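Local structure of putative lipoprotein (Bacteroides thetaiotaomicron, 4Q1Z) at residues V280-E283 with N284-T287; K301-I304 with K305-L308. The protein is of unknown function, being a putative two-domain lipoprotein with a DUF4876 family region of the E-set clan. One frame throughout, in Å; residues are numbered along the deposited sequence.

Interaction 1 of 2, residues V280-E283 with N284-T287; sequences VNDE and NMKT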
ATOM      1  N   VAL A 280      20.809   5.271 -12.556  1.00 46.46           N
ATOM      2  CA  VAL A 280      21.255   6.098 -13.675  1.00 45.50           C
ATOM      3  C   VAL A 280      22.789   6.116 -13.754  1.00 51.58           C
ATOM      4  O   VAL A 280      23.338   5.855 -14.819  1.00 52.46           O
ATOM      5  CB  VAL A 280      20.653   7.517 -13.548  1.00 48.34           C
ATOM      6  CG1 VAL A 280      21.214   8.473 -14.602  1.00 48.25           C
ATOM      7  CG2 VAL A 280      19.122   7.455 -13.614  1.00 47.20           C
ATOM      8  N   ASN A 281      23.474   6.403 -12.647  1.00 49.09           N
ATOM      9  CA  ASN A 281      24.929   6.535 -12.642  1.00 50.63           C
ATOM     10  C   ASN A 281      25.659   5.292 -12.160  1.00 56.93           C
ATOM     11  O   ASN A 281      26.819   5.112 -12.538  1.00 58.42           O
ATOM     12  CB  ASN A 281      25.352   7.735 -11.802  1.00 51.14           C
ATOM     13  CG  ASN A 281      24.694   8.997 -12.255  1.00 60.65           C
ATOM     14  OD1 ASN A 281      24.890   9.446 -13.387  1.00 49.31           O
ATOM     15  ND2 ASN A 281      23.769   9.496 -11.442  1.00 53.13           N
ATOM     16  N   ASP A 282      25.028   4.461 -11.308  1.00 53.16           N
ATOM     17  CA  ASP A 282      25.679   3.226 -10.873  1.00 53.33           C
ATOM     18  C   ASP A 282      25.329   2.128 -11.898  1.00 54.73           C
ATOM     19  O   ASP A 282      24.156   1.741 -12.015  1.00 50.96           O
ATOM     20  CB  ASP A 282      25.285   2.835  -9.428  1.00 54.27           C
ATOM     21  CG  ASP A 282      25.953   1.575  -8.903  1.00 57.34           C
ATOM     22  OD1 ASP A 282      26.931   1.109  -9.534  1.00 58.18           O
ATOM     23  OD2 ASP A 282      25.497   1.051  -7.869  1.00 58.49           O
ATOM     24  N   GLU A 283      26.357   1.678 -12.668  1.00 51.81           N
ATOM     25  CA  GLU A 283      26.232   0.677 -13.741  1.00 50.57           C
ATOM     26  C   GLU A 283      25.839  -0.679 -13.156  1.00 53.52           C
ATOM     27  O   GLU A 283      25.216  -1.486 -13.842  1.00 53.73           O
ATOM     28  CB  GLU A 283      27.532   0.585 -14.577  1.00 53.41           C
ATOM     29  CG  GLU A 283      27.637   1.601 -15.716  1.00 61.21           C
ATOM     30  CD  GLU A 283      28.925   1.614 -16.530  1.00 88.66           C
ATOM     31  OE1 GLU A 283      29.394   0.527 -16.944  1.00 98.88           O
ATOM     32  OE2 GLU A 283      29.463   2.719 -16.771  1.00 83.52           O
ATOM     33  N   ASN A 284      26.132  -0.904 -11.865  1.00 49.71           N
ATOM     34  CA  ASN A 284      25.750  -2.134 -11.171  1.00 48.12           C
ATOM     35  C   ASN A 284      24.245  -2.176 -10.907  1.00 52.63           C
ATOM     36  O   ASN A 284      23.714  -3.259 -10.644  1.00 54.62           O
ATOM     37  CB  ASN A 284      26.519  -2.255  -9.857  1.00 45.20           C
ATOM     38  CG  ASN A 284      28.012  -2.374 -10.048  1.00 63.93           C
ATOM     39  OD1 ASN A 284      28.509  -3.280 -10.718  1.00 59.94           O
ATOM     40  ND2 ASN A 284      28.765  -1.463  -9.451  1.00 53.86           N
HETATM   41  N   MSE A 285      23.557  -0.992 -10.932  1.00 46.74           N
HETATM   42  CA  MSE A 285      22.120  -0.841 -10.674  1.00 42.51           C
HETATM   43  C   MSE A 285      21.290  -0.768 -11.968  1.00 48.79           C
HETATM   44  O   MSE A 285      20.082  -0.511 -11.911  1.00 49.07           O
HETATM   45  CB  MSE A 285      21.836   0.377  -9.782  1.00 42.72           C
HETATM   46  CG  MSE A 285      21.988   0.083  -8.271  1.00 47.91           C
HETATM   47 SE   MSE A 285      21.398  -1.708  -7.625  0.75 50.19          SE
HETATM   48  CE  MSE A 285      23.018  -2.306  -7.059  1.00 47.84           C
ATOM     49  N   LYS A 286      21.915  -1.011 -13.124  1.00 46.10           N
ATOM     50  CA  LYS A 286      21.161  -0.999 -14.370  1.00 45.80           C
ATOM     51  C   LYS A 286      21.650  -2.091 -15.316  1.00 52.74           C
ATOM     52  O   LYS A 286      22.830  -2.440 -15.284  1.00 55.00           O
ATOM     53  CB  LYS A 286      21.170   0.372 -15.045  1.00 47.05           C
ATOM     54  CG  LYS A 286      22.551   0.909 -15.409  1.00 51.31           C
ATOM     55  CD  LYS A 286      22.387   1.886 -16.507  1.00 48.47           C
ATOM     56  CE  LYS A 286      23.234   3.078 -16.322  1.00 49.04           C
ATOM     57  NZ  LYS A 286      22.987   4.045 -17.427  1.00 61.76           N
ATOM     58  N   THR A 287      20.735  -2.648 -16.136  1.00 48.94           N
ATOM     59  CA  THR A 287      21.075  -3.716 -17.083  1.00 49.51           C
ATOM     60  C   THR A 287      20.130  -3.775 -18.302  1.00 53.31           C
ATOM     61  O   THR A 287      18.963  -3.346 -18.257  1.00 52.09           O
ATOM     62  CB  THR A 287      21.063  -5.096 -16.354  1.00 59.38           C
ATOM     63  OG1 THR A 287      21.428  -6.128 -17.274  1.00 59.64           O
ATOM     64  CG2 THR A 287      19.699  -5.437 -15.710  1.00 57.15           C
TER

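Interaction 2 of 2, residues K301-I304 with K305-L308; sequences KIPI and KYVL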
ATOM      1  N   LYS A 301      17.699  -1.773 -11.564  1.00 47.27           N
ATOM      2  CA  LYS A 301      17.752  -2.890 -10.620  1.00 46.44           C
ATOM      3  C   LYS A 301      17.171  -2.428  -9.310  1.00 48.39           C
ATOM      4  O   LYS A 301      17.784  -1.638  -8.601  1.00 48.36           O
ATOM      5  CB  LYS A 301      19.179  -3.444 -10.461  1.00 48.00           C
ATOM      6  CG  LYS A 301      19.642  -4.249 -11.662  1.00 39.01           C
ATOM      7  CD  LYS A 301      21.021  -4.801 -11.383  1.00 46.97           C
ATOM      8  CE  LYS A 301      21.816  -4.993 -12.659  1.00 52.34           C
ATOM      9  NZ  LYS A 301      23.186  -5.504 -12.402  1.00 48.12           N
ATOM     10  N   ILE A 302      15.942  -2.869  -9.031  1.00 44.31           N
ATOM     11  CA  ILE A 302      15.227  -2.510  -7.810  1.00 43.48           C
ATOM     12  C   ILE A 302      15.456  -3.607  -6.758  1.00 50.10           C
ATOM     13  O   ILE A 302      14.946  -4.716  -6.937  1.00 49.54           O
ATOM     14  CB  ILE A 302      13.721  -2.267  -8.107  1.00 44.47           C
ATOM     15  CG1 ILE A 302      13.534  -1.053  -9.073  1.00 43.73           C
ATOM     16  CG2 ILE A 302      12.890  -2.117  -6.809  1.00 42.38           C
ATOM     17  CD1 ILE A 302      12.266  -1.074  -9.851  1.00 43.11           C
ATOM     18  N   PRO A 303      16.201  -3.333  -5.652  1.00 47.40           N
ATOM     19  CA  PRO A 303      16.371  -4.360  -4.612  1.00 47.49           C
ATOM     20  C   PRO A 303      15.029  -4.770  -4.003  1.00 52.01           C
ATOM     21  O   PRO A 303      14.262  -3.932  -3.497  1.00 51.16           O
ATOM     22  CB  PRO A 303      17.289  -3.665  -3.588  1.00 49.38           C
ATOM     23  CG  PRO A 303      18.030  -2.640  -4.411  1.00 53.64           C
ATOM     24  CD  PRO A 303      16.923  -2.106  -5.278  1.00 48.87           C
ATOM     25  N   ILE A 304      14.739  -6.070  -4.089  1.00 49.25           N
ATOM     26  CA  ILE A 304      13.540  -6.721  -3.542  1.00 49.28           C
ATOM     27  C   ILE A 304      13.369  -6.370  -2.027  1.00 54.80           C
ATOM     28  O   ILE A 304      12.245  -6.186  -1.557  1.00 54.86           O
ATOM     29  CB  ILE A 304      13.659  -8.257  -3.801  1.00 52.16           C
ATOM     30  CG1 ILE A 304      13.175  -8.603  -5.226  1.00 52.08           C
ATOM     31  CG2 ILE A 304      12.963  -9.108  -2.745  1.00 50.91           C
ATOM     32  CD1 ILE A 304      13.692  -9.981  -5.761  1.00 60.51           C
ATOM     33  N   LYS A 305      14.484  -6.219  -1.307  1.00 51.92           N
ATOM     34  CA  LYS A 305      14.502  -5.906   0.123  1.00 52.06           C
ATOM     35  C   LYS A 305      13.989  -4.470   0.417  1.00 55.76           C
ATOM     36  O   LYS A 305      13.692  -4.165   1.576  1.00 55.53           O
ATOM     37  CB  LYS A 305      15.917  -6.125   0.713  1.00 54.67           C
ATOM     38  CG  LYS A 305      17.033  -5.243   0.129  1.00 64.05           C
ATOM     39  CD  LYS A 305      18.265  -5.210   1.037  1.00 70.59           C
ATOM     40  CE  LYS A 305      19.454  -4.545   0.386  1.00 84.04           C
ATOM     41  NZ  LYS A 305      20.619  -4.409   1.309  1.00 95.07           N
ATOM     42  N   TYR A 306      13.908  -3.596  -0.616  1.00 50.47           N
ATOM     43  CA  TYR A 306      13.445  -2.213  -0.453  1.00 49.36           C
ATOM     44  C   TYR A 306      11.939  -2.061  -0.691  1.00 52.54           C
ATOM     45  O   TYR A 306      11.361  -1.035  -0.329  1.00 52.95           O
ATOM     46  CB  TYR A 306      14.158  -1.299  -1.456  1.00 50.69           C
ATOM     47  CG  TYR A 306      15.622  -0.946  -1.230  1.00 53.14           C
ATOM     48  CD1 TYR A 306      16.297  -1.355  -0.082  1.00 54.94           C
ATOM     49  CD2 TYR A 306      16.332  -0.209  -2.176  1.00 54.42           C
ATOM     50  CE1 TYR A 306      17.650  -1.069   0.097  1.00 56.60           C
ATOM     51  CE2 TYR A 306      17.675   0.116  -1.985  1.00 56.43           C
ATOM     52  CZ  TYR A 306      18.324  -0.306  -0.847  1.00 64.74           C
ATOM     53  OH  TYR A 306      19.643   0.030  -0.693  1.00 74.58           O
ATOM     54  N   VAL A 307      11.316  -3.064  -1.320  1.00 47.95           N
ATOM     55  CA  VAL A 307       9.930  -3.024  -1.735  1.00 47.59           C
ATOM     56  C   VAL A 307       8.945  -3.061  -0.523  1.00 53.31           C
ATOM     57  O   VAL A 307       8.975  -3.962   0.304  1.00 54.00           O
ATOM     58  CB  VAL A 307       9.624  -4.109  -2.810  1.00 49.70           C
ATOM     59  CG1 VAL A 307       8.181  -4.023  -3.288  1.00 48.35           C
ATOM     60  CG2 VAL A 307      10.562  -3.961  -4.003  1.00 49.01           C
ATOM     61  N   LEU A 308       8.055  -2.048  -0.481  1.00 49.89           N
ATOM     62  CA  LEU A 308       6.986  -1.832   0.497  1.00 48.24           C
ATOM     63  C   LEU A 308       5.703  -2.559   0.046  1.00 52.15           C
ATOM     64  O   LEU A 308       5.027  -3.173   0.886  1.00 52.85           O
ATOM     65  CB  LEU A 308       6.741  -0.319   0.660  1.00 47.34           C
ATOM     66  CG  LEU A 308       7.812   0.475   1.402  1.00 50.48           C
ATOM     67  CD1 LEU A 308       7.530   1.939   1.347  1.00 49.07           C
ATOM     68  CD2 LEU A 308       7.906   0.052   2.847  1.00 54.16           C
TER

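Interaction 1 of 2, residues V280-E283 with N284-T287
Asp282 and Asn284 meet through a single carboxylate oxygen that takes two N-H groups of the same residue. OD1 of Asp282 accepts the backbone N of Asn284 at 3.2 Å, the donor standing well above the carboxylate plane (66° out of it). The same OD1 receives a second, weak bond from Asn284 ND2, also 3.2 Å away but less straight. The carboxylate and amide planes are turned 81° apart. With Asp282 CG anti to its own N (chi1 -179°), the carboxylate is brought round alongside the following backbone, while its other oxygen, OD2, lies 3.7 Å from CG of Met285, a selenomethionine in the crystal.

The side-chain bond to the N-H two residues on makes this an Asx turn, here overlapping the start of a short 3-10 segment that runs into strand 286-287. Main-chain bonds continue the winding: Met285 N reaches Asp282 O at 3.0 Å and, more weakly, Lys286 N reaches Glu283 O at 3.4 Å. Three successive backbone N-H groups, those of Asn284, Met285 and Lys286, are thereby occupied within the turn, the first by a side chain and the others by carbonyls three residues back.

Lys286 doubles back over the same loop. Its chain passes CG at 3.8 Å from Asp282 O, bends at chi3, and brings CE alongside the carbonyl of Val280. From there NZ is held chiefly by Gly247 O and adds only a weak hydrogen bond to Val280 O. Lys286 also makes a cation-pi contact with Tyr298; the carboxylate of Glu283 is too distant to pair with its ammonium group, OE2 lying 6.6 Å from Lys286 NZ.

Interaction 2 of 2, residues K301-I304 with K305-L308
Pro303 lies over one face of the Tyr306 ring, at a short 3-10 segment that joins strand 299-303 to strand 307-312 and carries the chain from a small three-stranded sheet to the edge of the large mixed sheet. Pro303 CB sits 4.0 Å from the ring centroid, 15° off the normal, as a CH-pi contact, while CG and CD extend toward the CD2 and CE2 rim. Tyr306 CG, anti to its carbonyl carbon (chi1 -73°), sets the ring beneath the proline, and OH is hydrogen-bonded to Glu275. Replacing Tyr306 with alanine would remove the ring and is likely to leave Pro303 CB, CG and CD without this packing partner and Glu275 without its hydroxyl partner.

Lys305 adds to the proline's cover with its aliphatic part, CG lying 4.0 Å from Pro303 CB, before its extended chain leads NZ away to a triethylene glycol. Ile304 starts its side chain away from 305-308 and packs it on Pro326 and Val328. The carbonyls of Pro303 and Ile304 fix the turn: Tyr306 N bonds to Pro303 O at 2.9 Å, and Val307 N to Ile304 O at 3.3 Å. Val307 folds back on the strand, its CG2 touching Ile302 CG2 at 4.1 Å.

Overall arrangement
Interactions 1 and 2 follow in series along the chain, their centres about 15 Å apart, and are coupled where strands 286-287 and 299-303 lie side by side in one antiparallel sheet. Lys301 makes the junction: its N probably bonds to Met285 O at 2.7 Å, its NZ to Asn284 O at 2.9 Å, and NZ also forms a salt bridge with Asp168. Trp277 and Tyr172 touch Met285 of the first turn and Pro303 of the second, so the two contacts share two aromatic neighbours. No active site is known here; triethylene glycol near Met285 and Lys305 probably comes from the crystallisation liquor. Thus one 3-10 segment leads into the sheet and another leads out.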